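Local coordinates for synaptic vesicle glycoprotein 2C (Homo sapiens, PDB 5JLV) that sits in the synaptic vesicle membrane as a glycoprotein, probably supports regulated transmitter release, and through its luminal domain serves as a neuronal receptor for botulinum neurotoxin A, at residues F62-K68 with F82-I88. Sequence-based numbering, arbitrary orientation.
Sequences FKDSVFK and FKNCTFI. With NAG (2-acetamido-2-deoxy-beta-D-glucopyranose), chain M.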
ATOM      1  N   PHE C  62      -2.168 -35.365   4.937  1.00 33.42           N
ATOM      2  CA  PHE C  62      -3.403 -34.747   4.487  1.00 34.93           C
ATOM      3  C   PHE C  62      -3.392 -34.763   2.965  1.00 34.32           C
ATOM      4  O   PHE C  62      -2.398 -34.383   2.350  1.00 38.85           O
ATOM      5  CB  PHE C  62      -3.482 -33.294   4.974  1.00 31.68           C
ATOM      6  CG  PHE C  62      -3.661 -33.153   6.456  1.00 36.37           C
ATOM      7  CD1 PHE C  62      -2.561 -33.057   7.300  1.00 33.23           C
ATOM      8  CD2 PHE C  62      -4.937 -33.075   7.012  1.00 40.34           C
ATOM      9  CE1 PHE C  62      -2.726 -32.915   8.666  1.00 34.53           C
ATOM     10  CE2 PHE C  62      -5.107 -32.931   8.382  1.00 37.97           C
ATOM     11  CZ  PHE C  62      -3.997 -32.856   9.212  1.00 36.48           C
ATOM     12  N   LYS C  63      -4.486 -35.183   2.356  1.00 34.12           N
ATOM     13  CA  LYS C  63      -4.562 -35.243   0.905  1.00 34.57           C
ATOM     14  C   LYS C  63      -5.887 -34.671   0.407  1.00 40.94           C
ATOM     15  O   LYS C  63      -6.939 -34.928   1.001  1.00 42.05           O
ATOM     16  CB  LYS C  63      -4.341 -36.687   0.436  1.00 38.40           C
ATOM     17  CG  LYS C  63      -4.622 -36.960  -1.029  1.00 52.94           C
ATOM     18  CD  LYS C  63      -4.267 -38.407  -1.395  1.00 65.41           C
ATOM     19  CE  LYS C  63      -4.545 -39.374  -0.245  1.00 71.03           C
ATOM     20  NZ  LYS C  63      -4.715 -40.782  -0.695  1.00 78.52           N
ATOM     21  N   ASP C  64      -5.824 -33.873  -0.666  1.00 36.98           N
ATOM     22  CA  ASP C  64      -7.014 -33.254  -1.289  1.00 39.44           C
ATOM     23  C   ASP C  64      -7.846 -32.463  -0.279  1.00 34.21           C
ATOM     24  O   ASP C  64      -9.064 -32.544  -0.275  1.00 37.80           O
ATOM     25  CB  ASP C  64      -7.908 -34.305  -1.985  1.00 44.45           C
ATOM     26  CG  ASP C  64      -7.161 -35.140  -3.005  1.00 54.40           C
ATOM     27  OD1 ASP C  64      -6.227 -34.629  -3.650  1.00 50.98           O
ATOM     28  OD2 ASP C  64      -7.521 -36.322  -3.172  1.00 68.43           O
ATOM     29  N   SER C  65      -7.173 -31.715   0.582  1.00 31.75           N
ATOM     30  CA  SER C  65      -7.837 -31.042   1.675  1.00 36.44           C
ATOM     31  C   SER C  65      -7.727 -29.545   1.535  1.00 35.42           C
ATOM     32  O   SER C  65      -6.825 -29.040   0.858  1.00 38.66           O
ATOM     33  CB  SER C  65      -7.260 -31.503   3.015  1.00 40.94           C
ATOM     34  OG  SER C  65      -7.620 -32.852   3.269  1.00 49.09           O
ATOM     35  N   VAL C  66      -8.665 -28.839   2.154  1.00 33.03           N
ATOM     36  CA  VAL C  66      -8.681 -27.384   2.154  1.00 36.13           C
ATOM     37  C   VAL C  66      -8.539 -26.877   3.599  1.00 32.18           C
ATOM     38  O   VAL C  66      -9.222 -27.353   4.502  1.00 32.21           O
ATOM     39  CB  VAL C  66      -9.967 -26.828   1.495  1.00 39.41           C
ATOM     40  CG1 VAL C  66     -10.025 -25.300   1.608  1.00 34.22           C
ATOM     41  CG2 VAL C  66     -10.040 -27.255   0.034  1.00 40.57           C
ATOM     42  N   PHE C  67      -7.619 -25.946   3.808  1.00 28.73           N
ATOM     43  CA  PHE C  67      -7.465 -25.297   5.107  1.00 30.34           C
ATOM     44  C   PHE C  67      -7.792 -23.817   4.949  1.00 31.57           C
ATOM     45  O   PHE C  67      -7.058 -23.083   4.268  1.00 32.71           O
ATOM     46  CB  PHE C  67      -6.034 -25.477   5.651  1.00 28.40           C
ATOM     47  CG  PHE C  67      -5.644 -26.910   5.890  1.00 30.69           C
ATOM     48  CD1 PHE C  67      -5.203 -27.715   4.838  1.00 29.55           C
ATOM     49  CD2 PHE C  67      -5.688 -27.453   7.175  1.00 32.15           C
ATOM     50  CE1 PHE C  67      -4.837 -29.037   5.058  1.00 35.86           C
ATOM     51  CE2 PHE C  67      -5.333 -28.780   7.401  1.00 33.27           C
ATOM     52  CZ  PHE C  67      -4.902 -29.571   6.340  1.00 33.58           C
ATOM     53  N   LYS C  68      -8.903 -23.390   5.554  1.00 29.04           N
ATOM     54  CA  LYS C  68      -9.324 -21.976   5.527  1.00 31.43           C
ATOM     55  C   LYS C  68      -9.192 -21.294   6.901  1.00 33.54           C
ATOM     56  O   LYS C  68      -9.767 -21.761   7.884  1.00 30.16           O
ATOM     57  CB  LYS C  68     -10.768 -21.841   5.018  1.00 32.98           C
ATOM     58  CG  LYS C  68     -11.118 -20.421   4.572  1.00 50.79           C
ATOM     59  CD  LYS C  68     -12.595 -20.256   4.210  1.00 65.48           C
ATOM     60  CE  LYS C  68     -12.865 -20.531   2.732  1.00 67.53           C
ATOM     61  NZ  LYS C  68     -12.634 -21.959   2.353  1.00 66.87           N
ATOM     62  N   PHE C  82       1.470 -32.710   3.117  1.00 34.05           N
ATOM     63  CA  PHE C  82       0.229 -32.178   2.598  1.00 33.48           C
ATOM     64  C   PHE C  82       0.269 -32.324   1.086  1.00 32.04           C
ATOM     65  O   PHE C  82       1.055 -31.648   0.423  1.00 36.05           O
ATOM     66  CB  PHE C  82       0.106 -30.702   2.976  1.00 29.04           C
ATOM     67  CG  PHE C  82       0.110 -30.453   4.453  1.00 31.30           C
ATOM     68  CD1 PHE C  82       1.312 -30.281   5.143  1.00 35.07           C
ATOM     69  CD2 PHE C  82      -1.084 -30.356   5.155  1.00 32.25           C
ATOM     70  CE1 PHE C  82       1.314 -30.048   6.516  1.00 34.16           C
ATOM     71  CE2 PHE C  82      -1.088 -30.112   6.529  1.00 32.80           C
ATOM     72  CZ  PHE C  82       0.107 -29.969   7.206  1.00 33.81           C
ATOM     73  N   LYS C  83      -0.565 -33.216   0.550  1.00 30.43           N
ATOM     74  CA  LYS C  83      -0.585 -33.533  -0.883  1.00 36.49           C
ATOM     75  C   LYS C  83      -1.848 -32.996  -1.557  1.00 41.28           C
ATOM     76  O   LYS C  83      -2.966 -33.355  -1.166  1.00 33.15           O
ATOM     77  CB  LYS C  83      -0.494 -35.049  -1.094  1.00 41.71           C
ATOM     78  CG  LYS C  83       0.750 -35.692  -0.496  1.00 53.57           C
ATOM     79  CD  LYS C  83       0.791 -37.205  -0.722  1.00 58.21           C
ATOM     80  CE  LYS C  83       1.853 -37.868   0.155  1.00 56.17           C
ATOM     81  NZ  LYS C  83       2.021 -39.324  -0.117  1.00 56.36           N
ATOM     82  N   ASN C  84      -1.670 -32.131  -2.559  1.00 34.60           N
ATOM     83  CA  ASN C  84      -2.798 -31.538  -3.293  1.00 37.97           C
ATOM     84  C   ASN C  84      -3.752 -30.802  -2.347  1.00 34.61           C
ATOM     85  O   ASN C  84      -4.976 -30.897  -2.461  1.00 39.14           O
ATOM     86  CB  ASN C  84      -3.543 -32.614  -4.105  1.00 41.93           C
ATOM     87  CG  ASN C  84      -4.448 -32.030  -5.173  1.00 51.32           C
ATOM     88  OD1 ASN C  84      -4.192 -30.952  -5.711  1.00 49.82           O
ATOM     89  ND2 ASN C  84      -5.516 -32.751  -5.491  1.00 69.34           N
ATOM     90  N   CYS C  85      -3.175 -30.085  -1.394  1.00 29.77           N
ATOM     91  CA  CYS C  85      -3.958 -29.313  -0.458  1.00 29.31           C
ATOM     92  C   CYS C  85      -3.978 -27.844  -0.847  1.00 32.40           C
ATOM     93  O   CYS C  85      -3.045 -27.352  -1.483  1.00 33.18           O
ATOM     94  CB  CYS C  85      -3.440 -29.523   0.972  1.00 26.49           C
ATOM     95  SG  CYS C  85      -3.781 -31.209   1.588  1.00 32.13           S
ATOM     96  N   THR C  86      -5.073 -27.163  -0.512  1.00 33.56           N
ATOM     97  CA  THR C  86      -5.168 -25.722  -0.675  1.00 33.21           C
ATOM     98  C   THR C  86      -5.222 -25.033   0.692  1.00 34.07           C
ATOM     99  O   THR C  86      -6.006 -25.419   1.575  1.00 29.74           O
ATOM    100  CB  THR C  86      -6.391 -25.338  -1.520  1.00 33.35           C
ATOM    101  OG1 THR C  86      -6.339 -26.054  -2.754  1.00 35.57           O
ATOM    102  CG2 THR C  86      -6.406 -23.839  -1.806  1.00 32.29           C
ATOM    103  N   PHE C  87      -4.370 -24.032   0.868  1.00 26.05           N
ATOM    104  CA  PHE C  87      -4.357 -23.254   2.100  1.00 25.46           C
ATOM    105  C   PHE C  87      -4.770 -21.827   1.785  1.00 31.29           C
ATOM    106  O   PHE C  87      -4.186 -21.183   0.896  1.00 27.13           O
ATOM    107  CB  PHE C  87      -2.964 -23.258   2.717  1.00 24.58           C
ATOM    108  CG  PHE C  87      -2.440 -24.622   3.016  1.00 25.02           C
ATOM    109  CD1 PHE C  87      -1.735 -25.336   2.053  1.00 21.97           C
ATOM    110  CD2 PHE C  87      -2.632 -25.190   4.270  1.00 31.32           C
ATOM    111  CE1 PHE C  87      -1.238 -26.597   2.331  1.00 32.18           C
ATOM    112  CE2 PHE C  87      -2.149 -26.458   4.559  1.00 29.70           C
ATOM    113  CZ  PHE C  87      -1.449 -27.163   3.585  1.00 30.02           C
ATOM    114  N   ILE C  88      -5.781 -21.353   2.514  1.00 27.32           N
ATOM    115  CA  ILE C  88      -6.383 -20.034   2.297  1.00 25.98           C
ATOM    116  C   ILE C  88      -6.357 -19.235   3.599  1.00 25.69           C
ATOM    117  O   ILE C  88      -6.794 -19.735   4.633  1.00 30.64           O
ATOM    118  CB  ILE C  88      -7.852 -20.162   1.825  1.00 27.95           C
ATOM    119  CG1 ILE C  88      -7.921 -20.859   0.451  1.00 30.34           C
ATOM    120  CG2 ILE C  88      -8.538 -18.788   1.773  1.00 30.70           C
ATOM    121  CD1 ILE C  88      -9.216 -21.602   0.207  1.00 32.19           C
TER
HETATM  122  C1  NAG M 605      -6.528 -32.490  -6.460  1.00 63.53           C
HETATM  123  C2  NAG M 605      -6.407 -33.467  -7.623  1.00 79.05           C
HETATM  124  C3  NAG M 605      -7.361 -33.093  -8.752  1.00 88.77           C
HETATM  125  C4  NAG M 605      -8.770 -32.856  -8.219  1.00 88.75           C
HETATM  126  C5  NAG M 605      -8.749 -31.916  -7.019  1.00 86.20           C
HETATM  127  C6  NAG M 605     -10.148 -31.740  -6.440  1.00 89.40           C
HETATM  128  C7  NAG M 605      -4.292 -34.583  -8.030  1.00 75.39           C
HETATM  129  C8  NAG M 605      -2.969 -34.520  -8.735  1.00 68.52           C
HETATM  130  N2  NAG M 605      -5.043 -33.489  -8.115  1.00 77.76           N
HETATM  131  O3  NAG M 605      -7.389 -34.146  -9.722  1.00 93.57           O
HETATM  132  O4  NAG M 605      -9.582 -32.291  -9.254  1.00 90.05           O
HETATM  133  O5  NAG M 605      -7.882 -32.442  -6.018  1.00 77.25           O
HETATM  134  O6  NAG M 605     -10.053 -31.466  -5.038  1.00 89.61           O
HETATM  135  O7  NAG M 605      -4.654 -35.574  -7.418  1.00 82.30           O
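Phe-62 lies beside Phe-82, and Phe-67 beside Phe-87, as rungs of the right-handed quadrilateral beta-helix built by pentapeptide repeats. The segments are matching parts of successive coils, 20 residues apart, and run parallel in exact register. All four phenylalanines sit on the inner face of the coil. In each, CG stands anti to the carbonyl carbon (chi1 near -60°), and this like torsion turns the paired rings the same way. The planes of Phe-62 and Phe-82 are near parallel but slid apart, so overlap is slight. Phe-62 CD1 comes 3.4 Å from Phe-82 CE2. The second pair is slid apart in the same manner, with Phe-67 CD1 3.3 Å from Phe-87 CE2. The two columns are turned against each other at the corner. There Phe-82 presents its edge to the face of Phe-67 in an offset edge-to-face pair, planes at 77°. His-42 and Phe-102 continue the first column, Tyr-47 and Phe-107 the second.

Cys-85 lies on the inside of the corner next to Ser-65, its SG also near Phe-62 CB and Phe-67 CE1. This SG accepts a weak hydrogen bond from Ser-65 N at 3.6 Å. Ser-65 OG turns back to Lys-63 O, above the carbonyl plane. Backbone bonds tie the strands on both sides of the turn: Lys-83 N to Phe-62 O is 2.8 Å, and Ile-88 N to Phe-67 O is the same length. On the outer face Val-66 CG1 touches Ile-88 CD1 at 4.0 Å. Lys-68 runs beside Ile-88, its NZ in a salt bridge with Glu-46.

Asn-84 marks the outside of the turn as an N-glycosylation site. Its ND2 is bonded covalently to C1 of the NAG. The same nitrogen donates to Asp-64 OD1 at 2.7 Å, reaching that oxygen on its anti side and tilted out of the carboxylate plane, with carboxylate and amide planes 89° apart.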